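Local atomic coordinates of uridylate-specific endoribonuclease nsp11 (Prrsv 16244b, PDB entry 5EYI), a protein that cleaves RNA as a uridylate-specific endoribonuclease and probably helps the virus evade host double-stranded RNA sensors by trimming 5'-polyuridine tracts. Residues L23-K28 and G70-P75; V104-R109 and M203-K208; S161-G166 and C178-V183. The protein carries 1 engineered substitution. One frame throughout, in Å; residues are numbered along the deposited sequence.

How the contacts relate
From the N terminus, contact 1 closes first: it brings 70-75 back to 23-28 inside the N-terminal domain and is complete before contact 2 opens. Contact 2 spans the endoribonuclease domain, joining 104-109, which follows strand 96-98, to the end of strand 198-205, and the shorter hairpin loop of contact 3 (161-166 with 178-183) lies wholly within that span. Contact 2 is the common neighbour. Gly70 N probably hydrogen-bonds to Ser106 O, linking contacts 1 and 2 across the two domains, while Thr107 and Asp206 reach Asp182 and Ser161 of contact 3. Contacts 1 and 3 do not touch, their nearest atoms being about 7 Å apart.

Contact 1 of 3, residues L23-K28 and G70-P75; sequences LTQFAK and GYMVGP
Thr24 and Gln25, in the type I turn from Leu23 to Phe26, face the strand 71-73 and the Gly74-Pro75 corner that follows it. Thr24 OG1 comes to 4.0 Å from Gly74 C, a loose contact. Gln25 carries most of the contact. Its CG sits between the backbone N and the carbonyl carbon (chi1 76°), and a sharp bend at the next bond (chi2 -92°) folds the chain so that its methylenes lie along the thioether of Met72. The glutamine and methionine chains run alongside each other head to tail, with Gln25 CB 3.5 Å from Met72 SD and Met72 CE 3.8 Å from the same CB. Farther out, the amide nitrogen passes over the root of the methionine, Gln25 NE2 lying 3.8 Å from Met72 CB.

The two ends of the amide have different tasks. Gln25 NE2 hydrogen-bonds to Pro7 O and Ser6 OG, which fixes the amide's rotation. A water lies 2.8 Å from Gln25 OE1 and 2.8 Å from Gly74 O, placed to donate to either, though its two protons must be shared among more acceptors than these. Ser6 OG also bonds to Met72 O, adding a second route between turn and strand. Beyond Gln25, Phe26 turns to helix 9-14 and Val40, and Ala27 enters the short parallel pairing with strand 19-20. The contact is thus a turn packed, with a water between them, against the middle strand of the small antiparallel sheet 6-7, 71-73 and 76-78 of the N-terminal domain.

Contact 2 of 3, residues V104-R109 and M203-K208; sequences VFSTGR and MMLDFK
A single beta bridge, Val104 with Leu205, fastens the loop before helix 109-112 to the last residues of strand 198-205, where the chain reverses through a type I' turn from Leu205 to Lys208. Val104 N donates to Met204 O at 3.0 Å, from above the carbonyl plane, and Asp206 N returns a bond to Val104 O at 2.8 Å. The Met203 chain runs roughly perpendicular to that of Val104, and its CE sits against both valine methyls, nearer Val104 CG1 (3.6 Å); Val104 CG2 also lies 3.8 Å from Leu205 CD1.

Just past the bridge, the Asp206 carboxylate grips Ser106 by both its backbone and its side chain. Ser106 N points almost straight (174°) at Asp206 OD1, 2.8 Å away, while Ser106 OG donates to Asp206 OD2 at 2.6 Å; both oxygens are met on their syn sides. The serine chi1 of -68°, with OG beside the backbone N, lets both donors face the same carboxylate. Each oxygen has a further donor: OD1 receives a water that also bonds Ser106 O, and OD2 receives Ser161 OG. Four donors thus fix the carboxylate's rotation and would be expected to favour its ionised form.

Beyond the bridge, the edge of Phe105 meets the face of Phe207 in an offset edge-to-face pair, with centroids 5.5 Å apart and planes at 82°. Phe105 also rests on Ala69 and Asp206 on helix 9-14, so this buried junction of a type I' hairpin turn with an extended loop lies where the endoribonuclease domain meets the N-terminal domain.

Contact 3 of 3, residues S161-G166 and C178-V183; sequences SVAVVG and CTLTDV
The first torsion of Val162 (chi1 -174°) turns CG1 away from the backbone N and lays it beside Thr179, while that of Thr179 (chi1 55°) puts OG1 between N and the carbonyl carbon and CG2 beside N. The two side chains extend in the same direction next to each other, with Val162 CG1 3.7 Å from Thr179 CB.

The backbones pair as the two strands of an antiparallel hairpin. The hydrogen-bonded pair Ala163-Leu180 exchanges two bonds, Ala163 N to Leu180 O and Leu180 N to Ala163 O, each 2.8 Å long. Val165 N bonds to Cys178 O at 3.0 Å and Cys178 N to Val165 O at 2.8 Å. These last two and the Leu180 N bond are clearly bent, in keeping with strand directions 132° apart. Non-hydrogen-bonded Val164 and Thr179 lie between, and pack on Thr196 of the second subunit. On the other face Leu180 leans on Leu153.

Past the paired strands, a water donates to Ser161 O at 2.8 Å and accepts from Asp182 N at 3.0 Å. Thr179 lies near His146, a predicted active-site residue, and the Thr181 backbone hydrogen-bonds to that of His146, so both probably help position it. Engineered Ala175, another predicted active-site position, lies near Cys178. Paired backbone bonds thus hold the strands, while the Thr179 hydroxyl and NH are used by Phe222 O and by Glu195 of the second subunit.

Contact 1 of 3, residues L23-K28 and G70-P75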
loop_
_atom_site.group_PDB
_atom_site.type_symbol
_atom_site.label_atom_id
_atom_site.label_comp_id
_atom_site.label_asym_id
_atom_site.label_seq_id
_atom_site.Cartn_x
_atom_site.Cartn_y
_atom_site.Cartn_z
ATOM N N LEU A 23 -36.882 -9.535 -0.379
ATOM C CA LEU A 23 -35.796 -9.912 -1.285
ATOM C C LEU A 23 -35.261 -11.304 -0.986
ATOM O O LEU A 23 -34.816 -11.571 0.127
ATOM C CB LEU A 23 -34.653 -8.905 -1.163
ATOM C CG LEU A 23 -34.959 -7.503 -1.686
ATOM C CD1 LEU A 23 -33.845 -6.546 -1.294
ATOM C CD2 LEU A 23 -35.152 -7.535 -3.196
ATOM N N THR A 24 -35.278 -12.176 -1.992
ATOM C CA THR A 24 -34.976 -13.590 -1.783
ATOM C C THR A 24 -33.517 -13.872 -1.468
ATOM O O THR A 24 -33.226 -14.870 -0.815
ATOM C CB THR A 24 -35.390 -14.464 -2.984
ATOM O OG1 THR A 24 -34.780 -13.964 -4.185
ATOM C CG2 THR A 24 -36.901 -14.458 -3.125
ATOM N N GLN A 25 -32.609 -12.998 -1.910
ATOM C CA GLN A 25 -31.174 -13.216 -1.671
ATOM C C GLN A 25 -30.749 -12.917 -0.229
ATOM O O GLN A 25 -29.609 -13.180 0.149
ATOM C CB GLN A 25 -30.300 -12.454 -2.683
ATOM C CG GLN A 25 -30.157 -10.941 -2.486
ATOM C CD GLN A 25 -31.187 -10.137 -3.258
ATOM O OE1 GLN A 25 -32.344 -10.551 -3.384
ATOM N NE2 GLN A 25 -30.778 -8.975 -3.769
ATOM N N PHE A 26 -31.646 -12.351 0.562
ATOM C CA PHE A 26 -31.382 -12.118 1.972
ATOM C C PHE A 26 -32.196 -13.058 2.849
ATOM O O PHE A 26 -33.109 -13.716 2.374
ATOM C CB PHE A 26 -31.674 -10.664 2.295
ATOM C CG PHE A 26 -30.758 -9.714 1.594
ATOM C CD1 PHE A 26 -29.439 -9.581 2.012
ATOM C CD2 PHE A 26 -31.196 -8.968 0.502
ATOM C CE1 PHE A 26 -28.582 -8.711 1.363
ATOM C CE2 PHE A 26 -30.341 -8.097 -0.157
ATOM C CZ PHE A 26 -29.032 -7.966 0.274
ATOM N N ALA A 27 -31.839 -13.117 4.129
ATOM C CA ALA A 27 -32.535 -13.957 5.109
ATOM C C ALA A 27 -33.969 -13.468 5.266
ATOM O O ALA A 27 -34.179 -12.296 5.570
ATOM C CB ALA A 27 -31.813 -13.892 6.450
ATOM N N LYS A 28 -34.947 -14.345 5.030
ATOM C CA LYS A 28 -36.354 -13.936 5.094
ATOM C C LYS A 28 -36.724 -13.588 6.531
ATOM O O LYS A 28 -36.344 -14.304 7.456
ATOM C CB LYS A 28 -37.305 -15.015 4.549
ATOM C CG LYS A 28 -38.763 -14.546 4.460
ATOM C CD LYS A 28 -39.633 -15.490 3.635
ATOM C CE LYS A 28 -41.111 -15.127 3.726
ATOM N N GLY A 70 -22.681 -5.070 -9.593
ATOM C CA GLY A 70 -23.477 -6.268 -9.828
ATOM C C GLY A 70 -24.786 -6.111 -9.083
ATOM O O GLY A 70 -24.874 -5.355 -8.115
ATOM N N TYR A 71 -25.822 -6.785 -9.556
ATOM C CA TYR A 71 -27.147 -6.625 -8.968
ATOM C C TYR A 71 -27.994 -7.832 -9.234
ATOM O O TYR A 71 -27.657 -8.666 -10.069
ATOM C CB TYR A 71 -27.831 -5.352 -9.496
ATOM C CG TYR A 71 -28.153 -5.362 -10.980
ATOM C CD1 TYR A 71 -29.424 -5.711 -11.435
ATOM C CD2 TYR A 71 -27.195 -5.016 -11.928
ATOM C CE1 TYR A 71 -29.730 -5.729 -12.790
ATOM C CE2 TYR A 71 -27.488 -5.030 -13.291
ATOM C CZ TYR A 71 -28.764 -5.380 -13.712
ATOM O OH TYR A 71 -29.070 -5.395 -15.048
ATOM N N MET A 72 -29.104 -7.901 -8.517
ATOM C CA MET A 72 -30.062 -8.984 -8.655
ATOM C C MET A 72 -31.457 -8.467 -8.975
ATOM O O MET A 72 -31.862 -7.391 -8.517
ATOM C CB MET A 72 -30.093 -9.827 -7.376
ATOM C CG MET A 72 -28.748 -10.466 -7.071
ATOM S SD MET A 72 -28.763 -11.690 -5.746
ATOM C CE MET A 72 -29.831 -12.967 -6.410
ATOM N N VAL A 73 -32.170 -9.233 -9.796
ATOM C CA VAL A 73 -33.599 -9.065 -9.991
ATOM C C VAL A 73 -34.168 -10.444 -9.743
ATOM O O VAL A 73 -33.924 -11.373 -10.515
ATOM C CB VAL A 73 -33.955 -8.584 -11.411
ATOM C CG1 VAL A 73 -35.471 -8.424 -11.556
ATOM C CG2 VAL A 73 -33.228 -7.286 -11.731
ATOM N N GLY A 74 -34.893 -10.594 -8.640
ATOM C CA GLY A 74 -35.332 -11.906 -8.202
ATOM C C GLY A 74 -34.102 -12.737 -7.879
ATOM O O GLY A 74 -33.119 -12.206 -7.343
ATOM N N PRO A 75 -34.120 -14.030 -8.239
ATOM C CA PRO A 75 -32.974 -14.879 -7.938
ATOM C C PRO A 75 -31.801 -14.761 -8.930
ATOM O O PRO A 75 -30.769 -15.394 -8.711
ATOM C CB PRO A 75 -33.579 -16.285 -7.969
ATOM C CG PRO A 75 -34.660 -16.189 -8.982
ATOM C CD PRO A 75 -35.184 -14.776 -8.936
HETATM O O HOH W 1 -33.787 -10.097 -5.686
#

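Contact 2 of 3, residues V104-R109 and M203-K208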
loop_
_atom_site.group_PDB
_atom_site.type_symbol
_atom_site.label_atom_id
_atom_site.label_comp_id
_atom_site.label_asym_id
_atom_site.label_seq_id
_atom_site.Cartn_x
_atom_site.Cartn_y
_atom_site.Cartn_z
ATOM N N VAL A 104 -16.377 2.113 -4.192
ATOM C CA VAL A 104 -16.385 1.345 -5.434
ATOM C C VAL A 104 -17.225 0.088 -5.204
ATOM O O VAL A 104 -17.491 -0.301 -4.056
ATOM C CB VAL A 104 -14.963 1.033 -5.991
ATOM C CG1 VAL A 104 -14.160 2.317 -6.131
ATOM C CG2 VAL A 104 -14.190 0.050 -5.136
ATOM N N PHE A 105 -17.644 -0.535 -6.303
ATOM C CA PHE A 105 -18.562 -1.666 -6.246
ATOM C C PHE A 105 -17.999 -2.895 -6.932
ATOM O O PHE A 105 -17.344 -2.797 -7.961
ATOM C CB PHE A 105 -19.911 -1.273 -6.856
ATOM C CG PHE A 105 -20.710 -0.347 -5.984
ATOM C CD1 PHE A 105 -21.440 -0.848 -4.920
ATOM C CD2 PHE A 105 -20.715 1.022 -6.211
ATOM C CE1 PHE A 105 -22.163 -0.003 -4.096
ATOM C CE2 PHE A 105 -21.434 1.873 -5.390
ATOM C CZ PHE A 105 -22.163 1.362 -4.336
ATOM N N SER A 106 -18.258 -4.057 -6.352
ATOM C CA SER A 106 -18.033 -5.326 -7.031
ATOM C C SER A 106 -19.011 -5.435 -8.192
ATOM O O SER A 106 -20.131 -4.926 -8.123
ATOM C CB SER A 106 -18.243 -6.498 -6.077
ATOM O OG SER A 106 -17.232 -6.527 -5.094
ATOM N N THR A 107 -18.596 -6.133 -9.239
ATOM C CA THR A 107 -19.308 -6.120 -10.521
ATOM C C THR A 107 -20.277 -7.270 -10.740
ATOM O O THR A 107 -20.938 -7.319 -11.778
ATOM C CB THR A 107 -18.295 -6.132 -11.668
ATOM O OG1 THR A 107 -17.429 -7.263 -11.513
ATOM C CG2 THR A 107 -17.485 -4.858 -11.650
ATOM N N GLY A 108 -20.355 -8.201 -9.790
ATOM C CA GLY A 108 -21.189 -9.395 -9.932
ATOM C C GLY A 108 -20.518 -10.556 -10.636
ATOM O O GLY A 108 -21.114 -11.640 -10.754
ATOM N N ARG A 109 -19.277 -10.367 -11.083
ATOM C CA ARG A 109 -18.585 -11.410 -11.854
ATOM C C ARG A 109 -18.275 -12.652 -11.029
ATOM O O ARG A 109 -18.384 -13.786 -11.532
ATOM C CB ARG A 109 -17.303 -10.868 -12.477
ATOM C CG ARG A 109 -17.578 -10.133 -13.768
ATOM C CD ARG A 109 -16.312 -9.599 -14.377
ATOM N NE ARG A 109 -15.815 -8.428 -13.675
ATOM C CZ ARG A 109 -14.789 -7.688 -14.088
ATOM N NH1 ARG A 109 -14.162 -7.993 -15.227
ATOM N NH2 ARG A 109 -14.404 -6.635 -13.373
ATOM N N MET A 203 -9.983 3.218 1.272
ATOM C CA MET A 203 -11.202 3.432 0.489
ATOM C C MET A 203 -12.252 2.410 0.877
ATOM O O MET A 203 -12.043 1.590 1.772
ATOM C CB MET A 203 -10.899 3.394 -1.026
ATOM C CG MET A 203 -10.305 2.088 -1.531
ATOM S SD MET A 203 -9.648 2.206 -3.213
ATOM C CE MET A 203 -11.182 2.220 -4.117
ATOM N N MET A 204 -13.401 2.492 0.229
ATOM C CA MET A 204 -14.465 1.542 0.446
ATOM C C MET A 204 -14.720 0.735 -0.819
ATOM O O MET A 204 -14.620 1.258 -1.939
ATOM C CB MET A 204 -15.727 2.255 0.928
ATOM C CG MET A 204 -15.688 2.596 2.414
ATOM S SD MET A 204 -17.255 3.288 2.938
ATOM C CE MET A 204 -17.376 2.682 4.618
ATOM N N LEU A 205 -15.015 -0.550 -0.604
ATOM C CA LEU A 205 -15.440 -1.482 -1.642
ATOM C C LEU A 205 -16.702 -2.146 -1.128
ATOM O O LEU A 205 -16.670 -2.790 -0.071
ATOM C CB LEU A 205 -14.353 -2.520 -1.900
ATOM C CG LEU A 205 -14.673 -3.737 -2.766
ATOM C CD1 LEU A 205 -15.343 -3.369 -4.081
ATOM C CD2 LEU A 205 -13.387 -4.495 -3.037
ATOM N N ASP A 206 -17.814 -1.958 -1.848
ATOM C CA ASP A 206 -19.142 -2.421 -1.400
ATOM C C ASP A 206 -19.480 -1.891 0.004
ATOM O O ASP A 206 -20.062 -2.602 0.811
ATOM C CB ASP A 206 -19.228 -3.967 -1.429
ATOM C CG ASP A 206 -18.970 -4.552 -2.809
ATOM O OD1 ASP A 206 -19.352 -3.914 -3.812
ATOM O OD2 ASP A 206 -18.410 -5.670 -2.897
ATOM N N PHE A 207 -19.095 -0.646 0.279
ATOM C CA PHE A 207 -19.226 -0.009 1.604
ATOM C C PHE A 207 -18.425 -0.648 2.751
ATOM O O PHE A 207 -18.717 -0.395 3.907
ATOM C CB PHE A 207 -20.703 0.127 2.016
ATOM C CG PHE A 207 -21.540 0.890 1.027
ATOM C CD1 PHE A 207 -21.441 2.277 0.938
ATOM C CD2 PHE A 207 -22.437 0.228 0.195
ATOM C CE1 PHE A 207 -22.217 2.988 0.039
ATOM C CE2 PHE A 207 -23.217 0.936 -0.711
ATOM C CZ PHE A 207 -23.108 2.322 -0.786
ATOM N N LYS A 208 -17.409 -1.444 2.443
ATOM C CA LYS A 208 -16.542 -2.028 3.453
ATOM C C LYS A 208 -15.223 -1.271 3.389
ATOM O O LYS A 208 -14.658 -1.108 2.314
ATOM C CB LYS A 208 -16.348 -3.516 3.168
ATOM C CG LYS A 208 -15.219 -4.216 3.908
ATOM C CD LYS A 208 -15.648 -4.769 5.249
ATOM C CE LYS A 208 -16.325 -6.123 5.100
ATOM N NZ LYS A 208 -15.349 -7.223 4.852
HETATM O O HOH W 2 -21.551 -4.621 -5.605
#

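Contact 3 of 3, residues S161-G166 and C178-V183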
loop_
_atom_site.group_PDB
_atom_site.type_symbol
_atom_site.label_atom_id
_atom_site.label_comp_id
_atom_site.label_asym_id
_atom_site.label_seq_id
_atom_site.Cartn_x
_atom_site.Cartn_y
_atom_site.Cartn_z
ATOM N N SER A 161 -16.428 -9.410 -0.902
ATOM C CA SER A 161 -15.917 -8.157 -1.469
ATOM C C SER A 161 -14.408 -8.281 -1.768
ATOM O O SER A 161 -13.960 -8.011 -2.891
ATOM C CB SER A 161 -16.199 -6.990 -0.520
ATOM O OG SER A 161 -17.599 -6.735 -0.425
ATOM N N VAL A 162 -13.651 -8.714 -0.761
ATOM C CA VAL A 162 -12.271 -9.150 -0.933
ATOM C C VAL A 162 -12.215 -10.639 -0.629
ATOM O O VAL A 162 -12.359 -11.053 0.517
ATOM C CB VAL A 162 -11.306 -8.384 -0.022
ATOM C CG1 VAL A 162 -9.877 -8.775 -0.337
ATOM C CG2 VAL A 162 -11.496 -6.884 -0.198
ATOM N N ALA A 163 -12.052 -11.440 -1.674
ATOM C CA ALA A 163 -12.031 -12.884 -1.554
ATOM C C ALA A 163 -10.604 -13.325 -1.284
ATOM O O ALA A 163 -9.664 -12.686 -1.759
ATOM C CB ALA A 163 -12.534 -13.522 -2.837
ATOM N N VAL A 164 -10.454 -14.415 -0.533
ATOM C CA VAL A 164 -9.145 -15.006 -0.259
ATOM C C VAL A 164 -9.092 -16.396 -0.896
ATOM O O VAL A 164 -9.986 -17.215 -0.695
ATOM C CB VAL A 164 -8.866 -15.073 1.249
ATOM C CG1 VAL A 164 -7.556 -15.797 1.528
ATOM C CG2 VAL A 164 -8.832 -13.654 1.822
ATOM N N VAL A 165 -8.018 -16.650 -1.638
ATOM C CA VAL A 165 -7.932 -17.788 -2.525
ATOM C C VAL A 165 -6.479 -18.290 -2.627
ATOM O O VAL A 165 -5.519 -17.528 -2.409
ATOM C CB VAL A 165 -8.598 -17.372 -3.876
ATOM C CG1 VAL A 165 -7.643 -17.294 -5.051
ATOM C CG2 VAL A 165 -9.830 -18.200 -4.164
ATOM N N GLY A 166 -6.329 -19.588 -2.894
ATOM C CA GLY A 166 -5.045 -20.165 -3.273
ATOM C C GLY A 166 -4.956 -20.179 -4.786
ATOM O O GLY A 166 -5.971 -20.326 -5.469
ATOM N N CYS A 178 -4.026 -15.421 -1.410
ATOM C CA CYS A 178 -3.949 -14.176 -2.141
ATOM C C CYS A 178 -5.348 -13.563 -2.292
ATOM O O CYS A 178 -6.341 -14.275 -2.456
ATOM C CB CYS A 178 -3.195 -14.391 -3.463
ATOM S SG CYS A 178 -4.124 -14.296 -4.993
ATOM N N THR A 179 -5.414 -12.238 -2.174
ATOM C CA THR A 179 -6.677 -11.522 -2.160
ATOM C C THR A 179 -7.108 -11.230 -3.575
ATOM O O THR A 179 -6.282 -11.020 -4.454
ATOM C CB THR A 179 -6.599 -10.199 -1.383
ATOM O OG1 THR A 179 -5.545 -9.389 -1.902
ATOM C CG2 THR A 179 -6.371 -10.455 0.097
ATOM N N LEU A 180 -8.413 -11.184 -3.780
ATOM C CA LEU A 180 -8.969 -11.065 -5.111
ATOM C C LEU A 180 -10.255 -10.264 -5.063
ATOM O O LEU A 180 -11.030 -10.407 -4.116
ATOM C CB LEU A 180 -9.228 -12.475 -5.635
ATOM C CG LEU A 180 -9.827 -12.682 -7.020
ATOM C CD1 LEU A 180 -9.303 -14.006 -7.575
ATOM C CD2 LEU A 180 -11.352 -12.643 -7.008
ATOM N N THR A 181 -10.470 -9.420 -6.073
ATOM C CA THR A 181 -11.752 -8.735 -6.267
ATOM C C THR A 181 -12.185 -8.871 -7.718
ATOM O O THR A 181 -11.419 -9.349 -8.550
ATOM C CB THR A 181 -11.678 -7.234 -5.914
ATOM O OG1 THR A 181 -10.960 -6.519 -6.926
ATOM C CG2 THR A 181 -10.997 -7.027 -4.576
ATOM N N ASP A 182 -13.420 -8.458 -8.000
ATOM C CA ASP A 182 -13.894 -8.306 -9.377
ATOM C C ASP A 182 -14.262 -6.861 -9.736
ATOM O O ASP A 182 -15.092 -6.626 -10.623
ATOM C CB ASP A 182 -15.051 -9.264 -9.663
ATOM C CG ASP A 182 -16.316 -8.924 -8.912
ATOM O OD1 ASP A 182 -16.394 -7.850 -8.269
ATOM O OD2 ASP A 182 -17.248 -9.746 -8.988
ATOM N N VAL A 183 -13.632 -5.896 -9.064
ATOM C CA VAL A 183 -13.908 -4.494 -9.346
ATOM C C VAL A 183 -13.494 -4.144 -10.780
ATOM O O VAL A 183 -12.521 -4.691 -11.308
ATOM C CB VAL A 183 -13.209 -3.523 -8.365
ATOM C CG1 VAL A 183 -13.602 -3.836 -6.931
ATOM C CG2 VAL A 183 -11.697 -3.550 -8.525
HETATM O O HOH W 3 -14.980 -7.892 -5.491
#